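FERM, ARHGEF and pleckstrin domain-containing protein 2 (Mus musculus, PDB 6D2K) acts as a guanine nucleotide exchange factor that activates RAC1, with roles in semaphorin responses, actin remodelling and integrin regulation. Local coordinates at residues 24-29 and 68-73; 6-11 and 77-82; 31-36 and 61-66. All coordinates share one frame; numbering follows the deposited sequence.

Contact 1: 24-29 and 68-73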
loop_
_atom_site.group_PDB
_atom_site.type_symbol
_atom_site.label_atom_id
_atom_site.label_comp_id
_atom_site.label_asym_id
_atom_site.label_seq_id
_atom_site.Cartn_x
_atom_site.Cartn_y
_atom_site.Cartn_z
ATOM N N ILE A 24 -3.465 -5.695 -24.162
ATOM C CA ILE A 24 -4.563 -6.546 -23.735
ATOM C C ILE A 24 -5.866 -6.095 -24.371
ATOM O O ILE A 24 -6.046 -4.912 -24.659
ATOM C CB ILE A 24 -4.699 -6.520 -22.208
ATOM C CG1 ILE A 24 -5.623 -7.635 -21.719
ATOM C CG2 ILE A 24 -5.190 -5.163 -21.746
ATOM C CD1 ILE A 24 -5.473 -7.928 -20.247
ATOM N N GLU A 25 -6.770 -7.043 -24.593
ATOM C CA GLU A 25 -8.099 -6.713 -25.095
ATOM C C GLU A 25 -8.884 -6.020 -24.003
ATOM O O GLU A 25 -9.013 -6.543 -22.900
ATOM C CB GLU A 25 -8.834 -7.964 -25.565
ATOM C CG GLU A 25 -8.194 -8.613 -26.773
ATOM C CD GLU A 25 -8.859 -9.916 -27.155
ATOM O OE1 GLU A 25 -8.694 -10.908 -26.412
ATOM O OE2 GLU A 25 -9.543 -9.946 -28.200
ATOM N N PRO A 26 -9.403 -4.826 -24.309
ATOM C CA PRO A 26 -10.086 -4.002 -23.306
ATOM C C PRO A 26 -11.187 -4.760 -22.575
ATOM O O PRO A 26 -11.438 -4.471 -21.409
ATOM C CB PRO A 26 -10.668 -2.856 -24.132
ATOM C CG PRO A 26 -9.782 -2.767 -25.334
ATOM C CD PRO A 26 -9.328 -4.165 -25.625
ATOM N N LYS A 27 -11.817 -5.725 -23.240
ATOM C CA LYS A 27 -12.943 -6.448 -22.653
ATOM C C LYS A 27 -12.524 -7.508 -21.640
ATOM O O LYS A 27 -13.359 -8.020 -20.900
ATOM C CB LYS A 27 -13.771 -7.116 -23.747
ATOM C CG LYS A 27 -13.046 -8.276 -24.410
ATOM C CD LYS A 27 -13.870 -8.892 -25.528
ATOM C CE LYS A 27 -13.079 -9.981 -26.223
ATOM N NZ LYS A 27 -11.756 -9.454 -26.657
ATOM N N CYS A 28 -11.241 -7.852 -21.625
ATOM C CA CYS A 28 -10.732 -8.842 -20.678
ATOM C C CYS A 28 -10.924 -8.396 -19.232
ATOM O O CYS A 28 -10.813 -7.211 -18.921
ATOM C CB CYS A 28 -9.245 -9.121 -20.927
ATOM S SG CYS A 28 -8.889 -9.994 -22.470
ATOM N N ASP A 29 -11.209 -9.352 -18.356
ATOM C CA ASP A 29 -11.276 -9.084 -16.924
ATOM C C ASP A 29 -9.901 -8.674 -16.420
ATOM O O ASP A 29 -8.895 -9.064 -16.993
ATOM C CB ASP A 29 -11.733 -10.327 -16.165
ATOM C CG ASP A 29 -13.235 -10.529 -16.219
ATOM O OD1 ASP A 29 -13.697 -11.601 -15.778
ATOM O OD2 ASP A 29 -13.952 -9.621 -16.693
ATOM N N PRO A 68 -14.203 -6.146 -16.518
ATOM C CA PRO A 68 -13.459 -5.742 -17.713
ATOM C C PRO A 68 -12.562 -4.544 -17.441
ATOM O O PRO A 68 -12.983 -3.585 -16.793
ATOM C CB PRO A 68 -14.572 -5.347 -18.689
ATOM C CG PRO A 68 -15.715 -6.189 -18.283
ATOM C CD PRO A 68 -15.649 -6.258 -16.783
ATOM N N ILE A 69 -11.338 -4.600 -17.952
ATOM C CA ILE A 69 -10.364 -3.537 -17.745
ATOM C C ILE A 69 -10.812 -2.180 -18.285
ATOM O O ILE A 69 -10.674 -1.158 -17.617
ATOM C CB ILE A 69 -9.029 -3.901 -18.395
ATOM C CG1 ILE A 69 -8.413 -5.099 -17.663
ATOM C CG2 ILE A 69 -8.094 -2.707 -18.381
ATOM C CD1 ILE A 69 -7.408 -5.861 -18.484
ATOM N N ILE A 70 -11.329 -2.167 -19.504
ATOM C CA ILE A 70 -11.676 -0.909 -20.149
ATOM C C ILE A 70 -12.751 -0.145 -19.354
ATOM O O ILE A 70 -12.748 1.086 -19.323
ATOM C CB ILE A 70 -12.112 -1.143 -21.617
ATOM C CG1 ILE A 70 -11.717 0.042 -22.514
ATOM C CG2 ILE A 70 -13.592 -1.490 -21.694
ATOM C CD1 ILE A 70 -12.334 1.356 -22.131
ATOM N N ARG A 71 -13.644 -0.874 -18.689
ATOM C CA ARG A 71 -14.690 -0.255 -17.880
ATOM C C ARG A 71 -14.164 0.370 -16.588
ATOM O O ARG A 71 -14.833 1.200 -15.969
ATOM C CB ARG A 71 -15.779 -1.265 -17.564
ATOM N N GLN A 72 -12.973 -0.050 -16.177
ATOM C CA GLN A 72 -12.304 0.481 -14.997
ATOM C C GLN A 72 -11.343 1.625 -15.321
ATOM O O GLN A 72 -11.339 2.655 -14.654
ATOM C CB GLN A 72 -11.517 -0.642 -14.316
ATOM C CG GLN A 72 -12.371 -1.843 -13.944
ATOM C CD GLN A 72 -11.606 -2.825 -13.085
ATOM O OE1 GLN A 72 -11.148 -2.475 -12.000
ATOM N NE2 GLN A 72 -11.463 -4.056 -13.565
ATOM N N VAL A 73 -10.523 1.452 -16.345
ATOM C CA VAL A 73 -9.496 2.461 -16.615
ATOM C C VAL A 73 -9.956 3.602 -17.556
ATOM O O VAL A 73 -9.663 4.771 -17.301
ATOM C CB VAL A 73 -8.152 1.819 -17.037
ATOM C CG1 VAL A 73 -7.575 1.006 -15.873
ATOM C CG2 VAL A 73 -8.341 0.929 -18.244
#

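Contact 2: 6-11 and 77-82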
loop_
_atom_site.group_PDB
_atom_site.type_symbol
_atom_site.label_atom_id
_atom_site.label_comp_id
_atom_site.label_asym_id
_atom_site.label_seq_id
_atom_site.Cartn_x
_atom_site.Cartn_y
_atom_site.Cartn_z
ATOM N N LYS A 6 -8.847 -5.486 -31.189
ATOM C CA LYS A 6 -7.705 -4.591 -31.061
ATOM C C LYS A 6 -7.349 -4.482 -29.582
ATOM O O LYS A 6 -8.233 -4.379 -28.729
ATOM C CB LYS A 6 -8.039 -3.212 -31.627
ATOM C CG LYS A 6 -6.830 -2.301 -31.824
ATOM C CD LYS A 6 -7.266 -0.896 -32.216
ATOM C CE LYS A 6 -8.363 -0.393 -31.279
ATOM N NZ LYS A 6 -8.645 1.062 -31.450
ATOM N N HIS A 7 -6.057 -4.529 -29.276
ATOM C CA HIS A 7 -5.613 -4.493 -27.885
ATOM C C HIS A 7 -5.323 -3.061 -27.456
ATOM O O HIS A 7 -4.916 -2.235 -28.273
ATOM C CB HIS A 7 -4.350 -5.341 -27.699
ATOM C CG HIS A 7 -4.587 -6.821 -27.729
ATOM N ND1 HIS A 7 -5.421 -7.429 -28.644
ATOM C CD2 HIS A 7 -4.070 -7.818 -26.971
ATOM C CE1 HIS A 7 -5.418 -8.734 -28.438
ATOM N NE2 HIS A 7 -4.600 -8.999 -27.434
ATOM N N MET A 8 -5.522 -2.772 -26.171
ATOM C CA MET A 8 -5.071 -1.506 -25.601
ATOM C C MET A 8 -3.679 -1.680 -24.993
ATOM O O MET A 8 -3.342 -2.755 -24.494
ATOM C CB MET A 8 -6.064 -0.982 -24.554
ATOM C CG MET A 8 -6.351 -1.936 -23.404
ATOM S SD MET A 8 -7.640 -1.327 -22.277
ATOM C CE MET A 8 -6.893 0.188 -21.664
ATOM N N ARG A 9 -2.877 -0.621 -25.056
ATOM C CA ARG A 9 -1.520 -0.626 -24.517
ATOM C C ARG A 9 -1.592 -0.093 -23.104
ATOM O O ARG A 9 -2.057 1.019 -22.879
ATOM C CB ARG A 9 -0.612 0.281 -25.350
ATOM C CG ARG A 9 0.828 0.371 -24.846
ATOM C CD ARG A 9 1.506 -0.981 -24.925
ATOM N NE ARG A 9 2.690 -0.979 -25.783
ATOM C CZ ARG A 9 2.673 -1.179 -27.097
ATOM N NH1 ARG A 9 1.526 -1.384 -27.730
ATOM N NH2 ARG A 9 3.811 -1.166 -27.784
ATOM N N ILE A 10 -1.161 -0.894 -22.140
ATOM C CA ILE A 10 -1.219 -0.467 -20.760
ATOM C C ILE A 10 0.197 -0.366 -20.201
ATOM O O ILE A 10 0.969 -1.302 -20.322
ATOM C CB ILE A 10 -2.059 -1.452 -19.928
ATOM C CG1 ILE A 10 -3.483 -1.503 -20.496
ATOM C CG2 ILE A 10 -2.084 -1.039 -18.467
ATOM C CD1 ILE A 10 -4.411 -2.440 -19.776
ATOM N N ARG A 11 0.544 0.784 -19.626
ATOM C CA ARG A 11 1.844 0.944 -18.987
ATOM C C ARG A 11 1.744 0.527 -17.526
ATOM O O ARG A 11 0.884 1.021 -16.794
ATOM C CB ARG A 11 2.315 2.394 -19.092
ATOM C CG ARG A 11 2.537 2.867 -20.529
ATOM C CD ARG A 11 2.946 4.337 -20.602
ATOM N NE ARG A 11 4.229 4.604 -19.954
ATOM C CZ ARG A 11 5.412 4.265 -20.463
ATOM N NH1 ARG A 11 5.482 3.630 -21.627
ATOM N NH2 ARG A 11 6.528 4.556 -19.804
ATOM N N LYS A 77 -6.059 4.856 -24.961
ATOM C CA LYS A 77 -4.788 5.239 -25.563
ATOM C C LYS A 77 -3.606 5.127 -24.596
ATOM O O LYS A 77 -2.504 4.750 -25.000
ATOM C CB LYS A 77 -4.875 6.656 -26.149
ATOM C CG LYS A 77 -5.891 6.818 -27.288
ATOM C CD LYS A 77 -5.389 6.209 -28.591
ATOM C CE LYS A 77 -6.298 6.555 -29.770
ATOM N NZ LYS A 77 -7.644 5.924 -29.695
ATOM N N ASN A 78 -3.826 5.451 -23.324
ATOM C CA ASN A 78 -2.733 5.421 -22.355
ATOM C C ASN A 78 -3.164 5.158 -20.922
ATOM O O ASN A 78 -3.088 6.024 -20.046
ATOM C CB ASN A 78 -1.904 6.695 -22.434
ATOM C CG ASN A 78 -2.756 7.916 -22.606
ATOM O OD1 ASN A 78 -3.548 8.260 -21.730
ATOM N ND2 ASN A 78 -2.613 8.576 -23.749
ATOM N N ALA A 79 -3.619 3.942 -20.696
ATOM C CA ALA A 79 -3.855 3.478 -19.353
ATOM C C ALA A 79 -2.506 3.299 -18.648
ATOM O O ALA A 79 -1.561 2.742 -19.219
ATOM C CB ALA A 79 -4.602 2.168 -19.398
ATOM N N VAL A 80 -2.413 3.797 -17.422
ATOM C CA VAL A 80 -1.227 3.585 -16.597
ATOM C C VAL A 80 -1.658 3.036 -15.247
ATOM O O VAL A 80 -2.584 3.552 -14.635
ATOM C CB VAL A 80 -0.458 4.887 -16.349
ATOM C CG1 VAL A 80 0.777 4.609 -15.497
ATOM C CG2 VAL A 80 -0.056 5.527 -17.669
ATOM N N LEU A 81 -0.988 1.983 -14.798
ATOM C CA LEU A 81 -1.283 1.390 -13.500
ATOM C C LEU A 81 0.049 1.145 -12.838
ATOM O O LEU A 81 1.069 1.112 -13.517
ATOM C CB LEU A 81 -2.006 0.063 -13.664
ATOM C CG LEU A 81 -3.444 0.199 -14.164
ATOM C CD1 LEU A 81 -3.475 0.045 -15.665
ATOM C CD2 LEU A 81 -4.325 -0.833 -13.507
ATOM N N ARG A 82 0.053 0.969 -11.518
ATOM C CA ARG A 82 1.302 0.630 -10.846
ATOM C C ARG A 82 1.136 -0.560 -9.917
ATOM O O ARG A 82 0.081 -0.781 -9.331
ATOM C CB ARG A 82 1.895 1.825 -10.097
ATOM C CG ARG A 82 1.219 2.181 -8.793
ATOM C CD ARG A 82 1.902 3.406 -8.201
ATOM N NE ARG A 82 1.396 3.757 -6.886
ATOM C CZ ARG A 82 1.902 4.738 -6.144
ATOM N NH1 ARG A 82 1.396 5.001 -4.948
ATOM N NH2 ARG A 82 2.928 5.446 -6.606
HETATM O O HOH W 1 -4.204 2.327 -22.778
#

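Contact 3: 31-36 and 61-66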
loop_
_atom_site.group_PDB
_atom_site.type_symbol
_atom_site.label_atom_id
_atom_site.label_comp_id
_atom_site.label_asym_id
_atom_site.label_seq_id
_atom_site.Cartn_x
_atom_site.Cartn_y
_atom_site.Cartn_z
ATOM N N GLN A 31 -8.092 -9.784 -14.141
ATOM C CA GLN A 31 -7.214 -10.918 -13.852
ATOM C C GLN A 31 -6.239 -11.229 -14.988
ATOM O O GLN A 31 -5.099 -11.621 -14.744
ATOM C CB GLN A 31 -8.043 -12.161 -13.526
ATOM C CG GLN A 31 -7.214 -13.309 -12.986
ATOM C CD GLN A 31 -6.418 -12.913 -11.754
ATOM O OE1 GLN A 31 -6.992 -12.592 -10.711
ATOM N NE2 GLN A 31 -5.092 -12.938 -11.866
ATOM N N VAL A 32 -6.681 -11.067 -16.230
ATOM C CA VAL A 32 -5.809 -11.313 -17.378
ATOM C C VAL A 32 -4.527 -10.468 -17.327
ATOM O O VAL A 32 -3.423 -10.965 -17.588
ATOM C CB VAL A 32 -6.562 -11.086 -18.711
ATOM C CG1 VAL A 32 -5.661 -11.385 -19.890
ATOM C CG2 VAL A 32 -7.817 -11.950 -18.747
ATOM N N LEU A 33 -4.672 -9.194 -16.969
ATOM C CA LEU A 33 -3.535 -8.294 -16.855
ATOM C C LEU A 33 -2.718 -8.632 -15.615
ATOM O O LEU A 33 -1.491 -8.655 -15.666
ATOM C CB LEU A 33 -3.998 -6.835 -16.791
ATOM C CG LEU A 33 -2.885 -5.809 -16.542
ATOM C CD1 LEU A 33 -1.777 -5.875 -17.601
ATOM C CD2 LEU A 33 -3.475 -4.395 -16.450
ATOM N N LEU A 34 -3.411 -8.877 -14.508
ATOM C CA LEU A 34 -2.751 -9.232 -13.255
ATOM C C LEU A 34 -1.832 -10.437 -13.478
ATOM O O LEU A 34 -0.655 -10.400 -13.137
ATOM C CB LEU A 34 -3.786 -9.518 -12.164
ATOM C CG LEU A 34 -4.656 -8.343 -11.689
ATOM C CD1 LEU A 34 -5.863 -8.813 -10.906
ATOM C CD2 LEU A 34 -3.840 -7.348 -10.863
ATOM N N THR A 35 -2.370 -11.486 -14.091
ATOM C CA THR A 35 -1.585 -12.690 -14.375
ATOM C C THR A 35 -0.404 -12.467 -15.334
ATOM O O THR A 35 0.665 -13.052 -15.146
ATOM C CB THR A 35 -2.489 -13.836 -14.876
ATOM O OG1 THR A 35 -3.383 -14.234 -13.825
ATOM C CG2 THR A 35 -1.649 -15.033 -15.299
ATOM N N GLN A 36 -0.574 -11.626 -16.352
ATOM C CA GLN A 36 0.554 -11.296 -17.216
ATOM C C GLN A 36 1.650 -10.614 -16.401
ATOM O O GLN A 36 2.836 -10.865 -16.607
ATOM C CB GLN A 36 0.133 -10.423 -18.410
ATOM C CG GLN A 36 -0.735 -11.156 -19.433
ATOM C CD GLN A 36 -0.911 -10.386 -20.741
ATOM O OE1 GLN A 36 -0.269 -9.357 -20.967
ATOM N NE2 GLN A 36 -1.782 -10.889 -21.609
ATOM N N ILE A 61 -7.055 3.779 -6.772
ATOM C CA ILE A 61 -8.045 2.715 -6.749
ATOM C C ILE A 61 -7.471 1.404 -7.312
ATOM O O ILE A 61 -6.622 1.414 -8.200
ATOM C CB ILE A 61 -9.369 3.145 -7.431
ATOM C CG1 ILE A 61 -9.798 2.161 -8.516
ATOM C CG2 ILE A 61 -9.274 4.570 -7.962
ATOM C CD1 ILE A 61 -11.090 2.548 -9.200
ATOM N N TRP A 62 -7.903 0.286 -6.745
ATOM C CA TRP A 62 -7.425 -1.031 -7.162
ATOM C C TRP A 62 -8.114 -1.568 -8.410
ATOM O O TRP A 62 -9.337 -1.452 -8.572
ATOM C CB TRP A 62 -7.633 -2.032 -6.028
ATOM C CG TRP A 62 -6.787 -1.759 -4.827
ATOM C CD1 TRP A 62 -7.197 -1.277 -3.618
ATOM C CD2 TRP A 62 -5.375 -1.956 -4.724
ATOM N NE1 TRP A 62 -6.116 -1.163 -2.760
ATOM C CE2 TRP A 62 -4.991 -1.577 -3.425
ATOM C CE3 TRP A 62 -4.391 -2.405 -5.617
ATOM C CZ2 TRP A 62 -3.660 -1.632 -2.998
ATOM C CZ3 TRP A 62 -3.084 -2.475 -5.187
ATOM C CH2 TRP A 62 -2.732 -2.093 -3.886
ATOM N N LEU A 63 -7.330 -2.172 -9.294
ATOM C CA LEU A 63 -7.905 -2.914 -10.413
ATOM C C LEU A 63 -8.657 -4.138 -9.896
ATOM O O LEU A 63 -8.114 -4.914 -9.109
ATOM C CB LEU A 63 -6.803 -3.337 -11.392
ATOM C CG LEU A 63 -7.292 -3.975 -12.695
ATOM C CD1 LEU A 63 -7.892 -2.909 -13.602
ATOM C CD2 LEU A 63 -6.152 -4.660 -13.401
ATOM N N GLU A 64 -9.910 -4.297 -10.325
ATOM C CA GLU A 64 -10.730 -5.444 -9.913
ATOM C C GLU A 64 -10.517 -6.622 -10.867
ATOM O O GLU A 64 -10.574 -6.463 -12.082
ATOM C CB GLU A 64 -12.220 -5.051 -9.850
ATOM C CG GLU A 64 -12.515 -3.883 -8.913
ATOM C CD GLU A 64 -14.000 -3.609 -8.747
ATOM O OE1 GLU A 64 -14.680 -4.409 -8.075
ATOM O OE2 GLU A 64 -14.486 -2.591 -9.279
ATOM N N PRO A 65 -10.270 -7.817 -10.322
ATOM C CA PRO A 65 -9.906 -8.948 -11.185
ATOM C C PRO A 65 -11.060 -9.482 -12.038
ATOM O O PRO A 65 -10.793 -10.062 -13.090
ATOM C CB PRO A 65 -9.455 -10.018 -10.183
ATOM C CG PRO A 65 -10.132 -9.644 -8.900
ATOM C CD PRO A 65 -10.142 -8.146 -8.892
ATOM N N MET A 66 -12.299 -9.287 -11.594
ATOM C CA MET A 66 -13.466 -9.887 -12.244
ATOM C C MET A 66 -14.347 -8.878 -12.971
ATOM O O MET A 66 -15.536 -9.123 -13.189
ATOM C CB MET A 66 -14.318 -10.627 -11.214
ATOM C CG MET A 66 -13.532 -11.560 -10.319
ATOM S SD MET A 66 -13.389 -13.216 -11.006
ATOM C CE MET A 66 -14.257 -14.159 -9.758
#

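Contact 1: 24-29 and 68-73
I69 and I24 meet tip to tip, their CD1 methyls only 3.3 Å apart, closer than ordinary van der Waals contact. I69 gets there because its CG1 branch lies anti to the carbonyl carbon (chi1 -67°) and its chain then extends, carrying CD1 past C28 O toward the loop. L33 of helix 30-41 packs on both isoleucines, so the pair belongs to a larger apolar interior. Trimming I69 to an alanine would probably leave the I24 methyl without its mate and open a gap beneath the loop. Above this apolar pair the backbones are joined by two hydrogen bonds. I69 N donates to C28 O at 2.8 Å, close to the direction in which that carbonyl points, while I70 N donates to P26 O at 3.0 Å, tilted 17° from the carbonyl plane. P26 and C28 belong to the type I beta turn 25-28, which links strand 19-24 to helix 30-41 in the ubiquitin-like N-terminal lobe of the FERM domain; two carbonyls of this loop thus hold the backbone of segment 68-73. Packing stays tight where P26 CB touches I70 CB at 3.4 Å. Toward solvent the contact slackens: P68 CB lies 3.7 Å from K27 O, and D29 runs alongside the proline, OD2 standing 3.8 Å from P68 CD. The side chain of K27 departs from P68 and the helix, its NZ forming a salt bridge with E25 OE2 from above the carboxylate plane; that same oxygen also accepts a hydrogen bond from the backbone of E5.

Contact 2: 6-11 and 77-82
R11 and V80 face each other across a parallel bridge, on strand segments 8-11 and 79-82 whose axes approach to 4.7 Å at an angle of 35°. These are two neighbouring strands of the mixed five-stranded sheet in the ubiquitin-like lobe of the FERM domain, where the first strand lies parallel to the last, as in ubiquitin. R11 uses both its backbone groups: its N donates to A79 O at 2.9 Å, and its O receives L81 N at 2.9 Å, almost head-on to the carbonyl.

On the face that carries I10 and A79 the contacts are apolar. The CB of A79 is approached by M8 CE at 3.8 Å and by I10 CG1 at 4.0 Å. M8 CG sits between its backbone N and carbonyl carbon (chi1 57°), and a later bend in the chain brings the terminal methyl over to the alanine. V73 of helix 69-73 touches both M8 and A79, while I69 covers I10, so the short helix closes over this side. R11 and V80 lie on the other, exposed face. R9 directs its guanidinium away from the second strand to a salt bridge with D23. Near the start of the pairing a water accepts from A79 N at 2.7 Å and lies beside R9 O. Further along, I10 and L81 cross obliquely, and I10 CG2 presses against L81 CD1 at 3.3 Å.

Contact 3: 31-36 and 61-66
L34 reaches P65 with its CD1, which lies 3.9 Å from the proline CB, the two side chains crossing at a slant. Beside it L63 points toward the helix: its CD2 lies 4.1 Å from L33 CD2, the two leucines crossing at about a right angle, and 4.3 Å from L34 CG. L63 has CG anti to its backbone N (chi1 -173°), which carries the branched end toward both helix leucines. The one direct hydrogen bond comes from Q31 N, near the start of helix 30-41, to P65 O at 2.9 Å; it arrives in the carbonyl plane, on a lone pair, with a C=O...N angle of 118°. The side chain of Q31 bends at chi2, setting OE1 3.6 Å from P65 CB, while its NE2 donates to T35 OG1 at 2.9 Å. That bond ties the glutamine to the next turn of its own helix.

In the next shell L51 of strand 49-54 packs on both L33 and L34, and its backbone is hydrogen-bonded to that of L63. L81 also packs on L63, and I69 on L33. The helix is thereby seated against the sheet of the ubiquitin-like lobe. The chemistry divides accordingly: L33 and L34 make apolar contacts with L63 and P65, whereas the directional Q31-P65 bond gives a first-turn amide, which lacks a helical carbonyl one turn earlier, an acceptor in the loop.

How the contacts relate
All three contacts lie in the ubiquitin-like N-terminal lobe of the FERM domain and are nested along the chain: contact 3 within the loop closed by contact 1, and both within that closed by contact 2. The centres of contacts 1 and 2 lie about 10 Å apart. Between the centres of contacts 1 and 3 the distance is about 9 Å. Contacts 2 and 3 have centres about 13 Å apart, reach the same five-stranded sheet, and are joined by I10 packing on L33. A backbone hydrogen bond between M8 and I24 links contacts 1 and 2, and Q72 OE1 accepts from E64 N to link contacts 1 and 3. Together the three contacts close the apolar interior of this lobe.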